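Endo-arabinase (Bacteroides thetaiotaomicron, PDB 5C0P) probably hydrolyses glycosidic bonds of L-arabinan, as a magnesium-binding member of glycosyl hydrolase family 43. Local coordinates at residues 50-55 with 65-70; 217-222 with 245-250. All blocks are in the same frame, centred on the assembly; numbering follows the deposited sequence.

Contact 1 of 2, residues 50-55 with 65-70; sequences IRVYKS and GYSFIA
Ile-50 and Phe-68 form an antiparallel hydrogen-bonded pair, and Arg-51 and Tyr-66 a non-hydrogen-bonded one, with a classic beta bulge where Ser-67 and Phe-68 both face Ile-50. Ile-50 N gives a bond of 2.9 Å to Phe-68 O. Ile-50 O receives Ser-67 N at 2.9 Å and, more weakly, Phe-68 N at 3.4 Å. On the hairpin-turn side of the bulge, Val-52 N donates a hydrogen bond to Gly-65 O at 2.8 Å. Arg-51 and Tyr-66 share one face of the sheet. The arginine chain bends at its second torsion (chi2 93°), which sets Arg-51 CD 3.5 Å from Tyr-66 CE1. The guanidinium and phenol planes are 64° apart, so this is not a parallel stack. NH1 of Arg-51 makes a salt bridge with Asp-63, and NH2 bonds Asn-46 OD1. With an alanine here, Asp-63 and Asn-46 would probably lose their guanidinium partner, and the Tyr-66 ring the chain beside it. Ile-50 and Phe-68 share the other face, where Ile-50 CG1 lies 4.1 Å from Phe-68 CB. The Ser-67 hydroxyl OG, turned between its own backbone N and carbonyl carbon (chi1 60°), comes within 3.2 Å of Ile-50 CG2. It is hydrogen-bonded to His-43 ND1. Val-52 CG1 packs against Ser-67 CB at 3.9 Å. Strands 50-55 and 60-68 form a hairpin, and the chain turns a corner at Ser-67. Strand 39-45 pairs with the other edge of 50-55. Ile-50 also touches Phe-80 and Pro-83 of strand 78-88, in the next sheet, while Phe-68 meets Phe-74 edge-to-face.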
loop_
_atom_site.group_PDB
_atom_site.type_symbol
_atom_site.label_atom_id
_atom_site.label_comp_id
_atom_site.label_asym_id
_atom_site.label_seq_id
_atom_site.Cartn_x
_atom_site.Cartn_y
_atom_site.Cartn_z
ATOM N N ILE A 50 -3.535 -14.751 -3.388
ATOM C CA ILE A 50 -2.838 -14.116 -2.286
ATOM C C ILE A 50 -2.404 -15.188 -1.296
ATOM O O ILE A 50 -3.221 -15.971 -0.812
ATOM C CB ILE A 50 -3.711 -13.048 -1.586
ATOM C CG1 ILE A 50 -4.246 -12.032 -2.604
ATOM C CG2 ILE A 50 -2.931 -12.336 -0.460
ATOM C CD1 ILE A 50 -3.170 -11.333 -3.438
ATOM N N ARG A 51 -1.101 -15.224 -1.029
ATOM C CA ARG A 51 -0.502 -16.168 -0.093
ATOM C C ARG A 51 -0.232 -15.413 1.201
ATOM O O ARG A 51 -0.021 -14.205 1.178
ATOM C CB ARG A 51 0.817 -16.698 -0.674
ATOM C CG ARG A 51 1.522 -17.779 0.134
ATOM C CD ARG A 51 1.103 -19.144 -0.338
ATOM N NE ARG A 51 1.994 -20.210 0.118
ATOM C CZ ARG A 51 2.792 -20.903 -0.688
ATOM N NH1 ARG A 51 3.566 -21.861 -0.195
ATOM N NH2 ARG A 51 2.812 -20.641 -1.989
ATOM N N VAL A 52 -0.251 -16.109 2.335
ATOM C CA VAL A 52 0.038 -15.446 3.598
ATOM C C VAL A 52 1.096 -16.199 4.402
ATOM O O VAL A 52 1.007 -17.407 4.595
ATOM C CB VAL A 52 -1.257 -15.223 4.429
ATOM C CG1 VAL A 52 -2.027 -16.529 4.628
ATOM C CG2 VAL A 52 -0.928 -14.556 5.760
ATOM N N TYR A 53 2.116 -15.466 4.835
ATOM C CA TYR A 53 3.114 -15.999 5.751
ATOM C C TYR A 53 2.926 -15.328 7.102
ATOM O O TYR A 53 2.419 -14.213 7.177
ATOM C CB TYR A 53 4.526 -15.714 5.240
ATOM C CG TYR A 53 5.002 -16.569 4.071
ATOM C CD1 TYR A 53 4.177 -17.511 3.450
ATOM C CD2 TYR A 53 6.301 -16.449 3.608
ATOM C CE1 TYR A 53 4.651 -18.299 2.385
ATOM C CE2 TYR A 53 6.773 -17.224 2.556
ATOM C CZ TYR A 53 5.951 -18.145 1.953
ATOM O OH TYR A 53 6.456 -18.899 0.908
ATOM N N LYS A 54 3.352 -16.004 8.163
ATOM C CA LYS A 54 3.133 -15.536 9.526
ATOM C C LYS A 54 4.451 -15.597 10.286
ATOM O O LYS A 54 5.291 -16.445 9.994
ATOM C CB LYS A 54 2.111 -16.449 10.203
ATOM C CG LYS A 54 1.678 -16.043 11.604
ATOM C CD LYS A 54 0.656 -17.045 12.161
ATOM C CE LYS A 54 1.296 -18.361 12.581
ATOM N NZ LYS A 54 0.291 -19.341 13.100
ATOM N N SER A 55 4.633 -14.697 11.253
ATOM C CA SER A 55 5.892 -14.628 12.003
ATOM C C SER A 55 5.670 -14.140 13.428
ATOM O O SER A 55 4.796 -13.306 13.667
ATOM C CB SER A 55 6.871 -13.685 11.311
ATOM O OG SER A 55 8.120 -13.662 11.988
ATOM N N GLY A 65 -0.540 -20.658 3.910
ATOM C CA GLY A 65 -1.398 -20.997 2.792
ATOM C C GLY A 65 -1.972 -19.790 2.081
ATOM O O GLY A 65 -1.389 -18.706 2.091
ATOM N N TYR A 66 -3.131 -19.970 1.458
ATOM C CA TYR A 66 -3.711 -18.903 0.657
ATOM C C TYR A 66 -4.827 -18.195 1.401
ATOM O O TYR A 66 -5.750 -18.834 1.914
ATOM C CB TYR A 66 -4.240 -19.459 -0.665
ATOM C CG TYR A 66 -3.186 -20.191 -1.455
ATOM C CD1 TYR A 66 -2.124 -19.505 -2.032
ATOM C CD2 TYR A 66 -3.247 -21.565 -1.616
ATOM C CE1 TYR A 66 -1.155 -20.173 -2.752
ATOM C CE2 TYR A 66 -2.286 -22.241 -2.336
ATOM C CZ TYR A 66 -1.242 -21.539 -2.901
ATOM O OH TYR A 66 -0.282 -22.214 -3.620
ATOM N N SER A 67 -4.725 -16.870 1.458
ATOM C CA SER A 67 -5.730 -16.053 2.117
ATOM C C SER A 67 -6.806 -15.592 1.134
ATOM O O SER A 67 -7.910 -15.252 1.547
ATOM C CB SER A 67 -5.091 -14.856 2.817
ATOM O OG SER A 67 -4.391 -14.038 1.888
ATOM N N PHE A 68 -6.493 -15.569 -0.162
ATOM C CA PHE A 68 -7.523 -15.292 -1.168
ATOM C C PHE A 68 -7.279 -15.981 -2.498
ATOM O O PHE A 68 -6.250 -15.759 -3.148
ATOM C CB PHE A 68 -7.704 -13.784 -1.425
ATOM C CG PHE A 68 -8.787 -13.483 -2.426
ATOM C CD1 PHE A 68 -10.086 -13.908 -2.182
ATOM C CD2 PHE A 68 -8.520 -12.803 -3.603
ATOM C CE1 PHE A 68 -11.102 -13.669 -3.088
ATOM C CE2 PHE A 68 -9.548 -12.553 -4.523
ATOM C CZ PHE A 68 -10.834 -12.989 -4.262
ATOM N N ILE A 69 -8.237 -16.817 -2.894
ATOM C CA ILE A 69 -8.311 -17.364 -4.240
ATOM C C ILE A 69 -9.656 -16.933 -4.787
ATOM O O ILE A 69 -10.685 -17.245 -4.185
ATOM C CB ILE A 69 -8.330 -18.900 -4.232
ATOM C CG1 ILE A 69 -7.176 -19.464 -3.404
ATOM C CG2 ILE A 69 -8.334 -19.440 -5.671
ATOM C CD1 ILE A 69 -5.863 -19.432 -4.108
ATOM N N ALA A 70 -9.661 -16.239 -5.922
ATOM C CA ALA A 70 -10.910 -15.735 -6.490
ATOM C C ALA A 70 -11.803 -16.859 -6.988
ATOM O O ALA A 70 -11.346 -17.780 -7.676
ATOM C CB ALA A 70 -10.636 -14.752 -7.619
#

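Contact 2 of 2, residues 217-222 with 245-250; sequences LIMLWS and GPWVQE
Trp-247 brings its CH2 and CZ3 against Leu-217 and Met-219, which both project from strand 217-224 toward it. Leu-217 CB touches Trp-247 CH2 at 3.7 Å. Met-219 CB is 3.6 Å from Trp-247 CZ3. Met-219, a selenomethionine, bends at its last torsion (chi3 -75°), which carries CE over one face of the indole, toward the rim. Its SE stands almost on the ring normal, 5.2 Å from the centroid, a Met-aromatic contact at some distance. Farther along, Trp-221 NE1 donates a bent hydrogen bond to Gln-249 OE1 (3.1 Å, 140° at the hydrogen). The acceptor lies near the indole plane, but the amide stands almost perpendicular to it. Outside this shell, Trp-247 NE1 bonds the carbonyl O of Val-243, and Leu-182 and Ile-209 touch the Trp-247 side chain. Phe-183 and Trp-190 meet the Trp-221 ring. Strand 231-238 runs between 217-224 and 248-249, so long side chains of 245-250 reach across it, and Trp-247 also meets the backbone at Met-219 N. The contact is mostly apolar and largely buried, with one polar bond at the partly exposed Gln-249. Both indole N-H groups have a carbonyl acceptor, which probably lowers the cost of burying two tryptophans.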
loop_
_atom_site.group_PDB
_atom_site.type_symbol
_atom_site.label_atom_id
_atom_site.label_comp_id
_atom_site.label_asym_id
_atom_site.label_seq_id
_atom_site.Cartn_x
_atom_site.Cartn_y
_atom_site.Cartn_z
ATOM N N LEU A 217 0.601 15.043 9.319
ATOM C CA LEU A 217 0.592 13.810 8.544
ATOM C C LEU A 217 1.807 13.715 7.650
ATOM O O LEU A 217 2.223 14.705 7.033
ATOM C CB LEU A 217 -0.658 13.725 7.665
ATOM C CG LEU A 217 -1.999 14.002 8.330
ATOM C CD1 LEU A 217 -3.107 13.923 7.292
ATOM C CD2 LEU A 217 -2.224 13.007 9.444
ATOM N N ILE A 218 2.392 12.522 7.608
ATOM C CA ILE A 218 3.383 12.202 6.595
ATOM C C ILE A 218 2.790 11.187 5.626
ATOM O O ILE A 218 2.190 10.187 6.049
ATOM C CB ILE A 218 4.654 11.606 7.225
ATOM C CG1 ILE A 218 5.216 12.549 8.285
ATOM C CG2 ILE A 218 5.708 11.322 6.149
ATOM C CD1 ILE A 218 6.399 11.963 9.055
HETATM N N MSE A 219 2.957 11.434 4.331
HETATM C CA MSE A 219 2.614 10.418 3.343
HETATM C C MSE A 219 3.870 9.867 2.722
HETATM O O MSE A 219 4.761 10.614 2.312
HETATM C CB MSE A 219 1.691 10.926 2.238
HETATM C CG MSE A 219 1.261 9.785 1.291
HETATM SE SE MSE A 219 0.332 10.443 -0.217
HETATM C CE MSE A 219 -1.329 10.827 0.709
ATOM N N LEU A 220 3.955 8.546 2.686
ATOM C CA LEU A 220 4.966 7.880 1.881
ATOM C C LEU A 220 4.331 7.464 0.565
ATOM O O LEU A 220 3.134 7.147 0.501
ATOM C CB LEU A 220 5.506 6.646 2.601
ATOM C CG LEU A 220 6.177 6.920 3.947
ATOM C CD1 LEU A 220 6.635 5.599 4.554
ATOM C CD2 LEU A 220 7.348 7.875 3.795
ATOM N N TRP A 221 5.128 7.477 -0.493
ATOM C CA TRP A 221 4.678 7.004 -1.793
ATOM C C TRP A 221 5.898 6.726 -2.648
ATOM O O TRP A 221 7.009 7.109 -2.283
ATOM C CB TRP A 221 3.741 8.025 -2.456
ATOM C CG TRP A 221 4.363 9.358 -2.762
ATOM C CD1 TRP A 221 4.690 10.341 -1.875
ATOM C CD2 TRP A 221 4.697 9.856 -4.059
ATOM N NE1 TRP A 221 5.227 11.423 -2.544
ATOM C CE2 TRP A 221 5.239 11.145 -3.886
ATOM C CE3 TRP A 221 4.593 9.330 -5.349
ATOM C CZ2 TRP A 221 5.682 11.919 -4.969
ATOM C CZ3 TRP A 221 5.033 10.095 -6.420
ATOM C CH2 TRP A 221 5.565 11.377 -6.223
ATOM N N SER A 222 5.703 6.055 -3.779
ATOM C CA SER A 222 6.837 5.687 -4.622
ATOM C C SER A 222 6.737 6.156 -6.063
ATOM O O SER A 222 5.647 6.261 -6.635
ATOM C CB SER A 222 7.057 4.176 -4.602
ATOM O OG SER A 222 7.640 3.776 -3.375
ATOM N N GLY A 245 -4.503 17.932 2.417
ATOM C CA GLY A 245 -3.311 18.746 2.224
ATOM C C GLY A 245 -3.412 20.135 2.840
ATOM O O GLY A 245 -4.178 20.344 3.782
ATOM N N PRO A 246 -2.628 21.100 2.329
ATOM C CA PRO A 246 -1.687 20.908 1.216
ATOM C C PRO A 246 -0.506 20.014 1.585
ATOM O O PRO A 246 0.017 20.039 2.707
ATOM C CB PRO A 246 -1.205 22.329 0.919
ATOM C CG PRO A 246 -1.342 23.053 2.224
ATOM C CD PRO A 246 -2.587 22.475 2.859
ATOM N N TRP A 247 -0.119 19.185 0.625
ATOM C CA TRP A 247 1.005 18.288 0.798
ATOM C C TRP A 247 2.286 18.939 0.275
ATOM O O TRP A 247 2.337 19.423 -0.858
ATOM C CB TRP A 247 0.712 16.980 0.069
ATOM C CG TRP A 247 -0.372 16.199 0.734
ATOM C CD1 TRP A 247 -1.700 16.173 0.400
ATOM C CD2 TRP A 247 -0.225 15.346 1.868
ATOM N NE1 TRP A 247 -2.385 15.349 1.265
ATOM C CE2 TRP A 247 -1.497 14.826 2.173
ATOM C CE3 TRP A 247 0.865 14.973 2.661
ATOM C CZ2 TRP A 247 -1.708 13.935 3.229
ATOM C CZ3 TRP A 247 0.653 14.093 3.715
ATOM C CH2 TRP A 247 -0.620 13.584 3.987
ATOM N N VAL A 248 3.313 18.971 1.114
ATOM C CA VAL A 248 4.591 19.550 0.723
ATOM C C VAL A 248 5.586 18.409 0.529
ATOM O O VAL A 248 5.880 17.668 1.476
ATOM C CB VAL A 248 5.111 20.545 1.780
ATOM C CG1 VAL A 248 6.521 21.026 1.431
ATOM C CG2 VAL A 248 4.151 21.738 1.920
ATOM N N GLN A 249 6.071 18.250 -0.702
ATOM C CA GLN A 249 7.009 17.179 -1.040
ATOM C C GLN A 249 8.410 17.468 -0.519
ATOM O O GLN A 249 8.932 18.570 -0.696
ATOM C CB GLN A 249 7.084 16.994 -2.558
ATOM C CG GLN A 249 5.727 16.811 -3.235
ATOM C CD GLN A 249 5.058 15.511 -2.855
ATOM O OE1 GLN A 249 5.721 14.513 -2.556
ATOM N NE2 GLN A 249 3.725 15.508 -2.870
ATOM N N GLU A 250 9.029 16.472 0.107
ATOM C CA GLU A 250 10.428 16.591 0.482
ATOM C C GLU A 250 11.272 16.347 -0.756
ATOM O O GLU A 250 10.934 15.506 -1.581
ATOM C CB GLU A 250 10.774 15.594 1.581
ATOM C CG GLU A 250 10.318 16.034 2.949
ATOM C CD GLU A 250 11.002 17.308 3.392
ATOM O OE1 GLU A 250 12.251 17.333 3.452
ATOM O OE2 GLU A 250 10.296 18.296 3.673
#

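How the contacts relate
Contact 1 closes before contact 2 opens along the chain. Their centres are about 31 Å apart and their nearest atoms about 19 Å, on opposite sides of the chain's centre. They share no sheet. Contact 1 belongs to the sheet of strands 19-20, 30-34, 39-45, 50-55 and 60-68. Contact 2 belongs to that of 205-211, 217-224, 231-238 and 248-249. These are separate blades of the five-bladed beta-propeller known for family 43. One contact joins neighbouring strands; the other spans a strand. Each has one side chain within about 10 Å of a magnesium-binding residue: the Ile-50 side chain is about 10 Å from that of Asp-84, and the Trp-221 side chain about 9 Å from that of His-261.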